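Local coordinates for Eps1p (Saccharomyces cerevisiae, PDB 4TW5), which belongs to the thioredoxin superfamily, with disulfide-linked cysteine pairs in thioredoxin-like domains, as in members of the protein disulfide isomerase family, at residues Leu27-Phe32 with Ile111-Arg116. Residues are numbered along the deposited sequence; the frame is centred on the assembly and turned at random.
Sequences LHIIDF and IAFARR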
loop_
_atom_site.group_PDB
_atom_site.type_symbol
_atom_site.label_atom_id
_atom_site.label_comp_id
_atom_site.label_asym_id
_atom_site.label_seq_id
_atom_site.Cartn_x
_atom_site.Cartn_y
_atom_site.Cartn_z
ATOM N N LEU A 27 7.007 40.415 -27.838
ATOM C CA LEU A 27 5.657 40.396 -27.261
ATOM C C LEU A 27 5.086 41.776 -27.013
ATOM O O LEU A 27 5.806 42.718 -26.708
ATOM C CB LEU A 27 5.657 39.620 -25.945
ATOM C CG LEU A 27 6.011 38.142 -26.067
ATOM C CD1 LEU A 27 6.155 37.467 -24.713
ATOM C CD2 LEU A 27 4.886 37.490 -26.830
ATOM N N HIS A 28 3.777 41.906 -27.161
ATOM C CA HIS A 28 3.119 43.164 -26.862
ATOM C C HIS A 28 1.919 42.957 -25.974
ATOM O O HIS A 28 1.122 42.047 -26.196
ATOM C CB HIS A 28 2.726 43.870 -28.148
ATOM C CG HIS A 28 3.889 44.482 -28.849
ATOM N ND1 HIS A 28 4.777 43.735 -29.593
ATOM C CD2 HIS A 28 4.338 45.758 -28.893
ATOM C CE1 HIS A 28 5.721 44.528 -30.072
ATOM N NE2 HIS A 28 5.469 45.763 -29.671
ATOM N N ILE A 29 1.830 43.760 -24.923
ATOM C CA ILE A 29 0.659 43.779 -24.076
ATOM C C ILE A 29 -0.107 45.063 -24.353
ATOM O O ILE A 29 0.344 46.143 -23.995
ATOM C CB ILE A 29 1.026 43.688 -22.598
ATOM C CG1 ILE A 29 1.787 42.388 -22.305
ATOM C CG2 ILE A 29 -0.211 43.755 -21.762
ATOM C CD1 ILE A 29 2.257 42.301 -20.879
ATOM N N ILE A 30 -1.245 44.952 -25.020
ATOM C CA ILE A 30 -1.915 46.134 -25.524
ATOM C C ILE A 30 -3.215 46.464 -24.805
ATOM O O ILE A 30 -4.064 45.598 -24.571
ATOM C CB ILE A 30 -2.219 45.998 -27.018
ATOM C CG1 ILE A 30 -0.959 45.577 -27.773
ATOM C CG2 ILE A 30 -2.747 47.322 -27.582
ATOM C CD1 ILE A 30 -1.194 45.284 -29.254
ATOM N N ASP A 31 -3.356 47.739 -24.452
ATOM C CA ASP A 31 -4.582 48.234 -23.852
ATOM C C ASP A 31 -5.478 48.885 -24.910
ATOM O O ASP A 31 -5.261 50.032 -25.300
ATOM C CB ASP A 31 -4.282 49.235 -22.727
ATOM C CG ASP A 31 -5.533 49.963 -22.248
ATOM O OD1 ASP A 31 -6.643 49.408 -22.388
ATOM O OD2 ASP A 31 -5.414 51.096 -21.737
ATOM N N PHE A 32 -6.467 48.141 -25.387
ATOM C CA PHE A 32 -7.493 48.714 -26.248
ATOM C C PHE A 32 -8.463 49.469 -25.355
ATOM O O PHE A 32 -9.287 48.872 -24.664
ATOM C CB PHE A 32 -8.193 47.627 -27.074
ATOM C CG PHE A 32 -7.283 46.978 -28.077
ATOM C CD1 PHE A 32 -6.455 45.932 -27.713
ATOM C CD2 PHE A 32 -7.218 47.455 -29.375
ATOM C CE1 PHE A 32 -5.597 45.366 -28.638
ATOM C CE2 PHE A 32 -6.367 46.892 -30.301
ATOM C CZ PHE A 32 -5.558 45.846 -29.935
ATOM N N ILE A 111 2.899 43.972 -14.317
ATOM C CA ILE A 111 4.292 43.548 -14.348
ATOM C C ILE A 111 4.415 42.024 -14.202
ATOM O O ILE A 111 5.149 41.394 -14.959
ATOM C CB ILE A 111 5.128 44.231 -13.260
ATOM C CG1 ILE A 111 5.145 45.742 -13.476
ATOM C CG2 ILE A 111 6.574 43.724 -13.266
ATOM C CD1 ILE A 111 5.535 46.170 -14.858
ATOM N N ALA A 112 3.697 41.449 -13.242
ATOM C CA ALA A 112 3.774 40.015 -12.962
ATOM C C ALA A 112 3.350 39.225 -14.192
ATOM O O ALA A 112 3.985 38.250 -14.563
ATOM C CB ALA A 112 2.911 39.650 -11.744
ATOM N N PHE A 113 2.276 39.679 -14.819
ATOM C CA PHE A 113 1.766 39.103 -16.045
ATOM C C PHE A 113 2.758 39.151 -17.188
ATOM O O PHE A 113 2.865 38.192 -17.944
ATOM C CB PHE A 113 0.473 39.801 -16.457
ATOM C CG PHE A 113 -0.069 39.345 -17.776
ATOM C CD1 PHE A 113 -0.529 38.059 -17.946
ATOM C CD2 PHE A 113 -0.132 40.223 -18.843
ATOM C CE1 PHE A 113 -1.034 37.652 -19.172
ATOM C CE2 PHE A 113 -0.639 39.830 -20.060
ATOM C CZ PHE A 113 -1.092 38.543 -20.231
ATOM N N ALA A 114 3.455 40.265 -17.368
ATOM C CA ALA A 114 4.455 40.273 -18.418
ATOM C C ALA A 114 5.578 39.271 -18.077
ATOM O O ALA A 114 5.954 38.436 -18.919
ATOM C CB ALA A 114 5.002 41.678 -18.649
ATOM N N ARG A 115 6.066 39.291 -16.838
ATOM C CA ARG A 115 7.101 38.333 -16.441
ATOM C C ARG A 115 6.629 36.876 -16.577
ATOM O O ARG A 115 7.371 36.018 -17.018
ATOM C CB ARG A 115 7.565 38.580 -15.008
ATOM C CG ARG A 115 8.328 39.870 -14.822
ATOM C CD ARG A 115 8.573 40.112 -13.374
ATOM N NE ARG A 115 9.396 41.283 -13.135
ATOM C CZ ARG A 115 9.513 41.873 -11.952
ATOM N NH1 ARG A 115 8.854 41.383 -10.910
ATOM N NH2 ARG A 115 10.295 42.939 -11.809
ATOM N N ARG A 116 5.386 36.616 -16.203
ATOM C CA ARG A 116 4.816 35.274 -16.308
ATOM C C ARG A 116 4.852 34.789 -17.773
ATOM O O ARG A 116 5.320 33.700 -18.070
ATOM C CB ARG A 116 3.388 35.288 -15.739
ATOM C CG ARG A 116 2.893 33.962 -15.217
ATOM C CD ARG A 116 1.503 34.078 -14.573
ATOM N NE ARG A 116 1.521 35.045 -13.495
ATOM C CZ ARG A 116 0.821 36.169 -13.490
ATOM N NH1 ARG A 116 0.007 36.447 -14.491
ATOM N NH2 ARG A 116 0.932 37.007 -12.475
#
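I29 of the inner strand 27-33 and the pair F113 and A114 of helix 107-118 illustrate how one branched side chain can meet two neighbouring helix residues. The tip of the isoleucine does nearly all the touching. Its CD1 methyl stands 3.6 Å from CB of A114 and 3.8 Å from CD2 of F113, so one methyl meets two consecutive helix residues. The extended arm explains this reach: CG1 lies beside the backbone N, and CD1 continues it in a straight zigzag (chi2 176°), carrying the methyl off the sheet to the helix. F113 runs the other way. Its CG is anti to the backbone N (chi1 175°), which lays the ring alongside the isoleucine arm, the two side chains pointing in opposite senses; I29 CD1 meets its CD2–CE2 side obliquely, 3.9 Å from CE2. The small A114 probably helps the close approach, the CA atoms of I29 and A114 being 7.7 Å apart.

The tight part is therefore small, buried and wholly apolar, with no hydrogen bond joining strand to helix. F65, I88 and L90 of the neighbouring strands also pack on I29, and F100 meets the ring of F113. Around the helix the character changes: I111, A112 and R115 are partly exposed. R115 turns to a salt bridge with E57, its guanidinium having CG2 of I111 3.7 Å above one face, whereas the buried R116 pairs with D197.

On the other face of strand 27-33, H28 and I30 pack against helix 19-23. An inner strand covered by helices on both faces, here with helix 107-118 over I29, is the layered alpha/beta/alpha core of the thioredoxin fold.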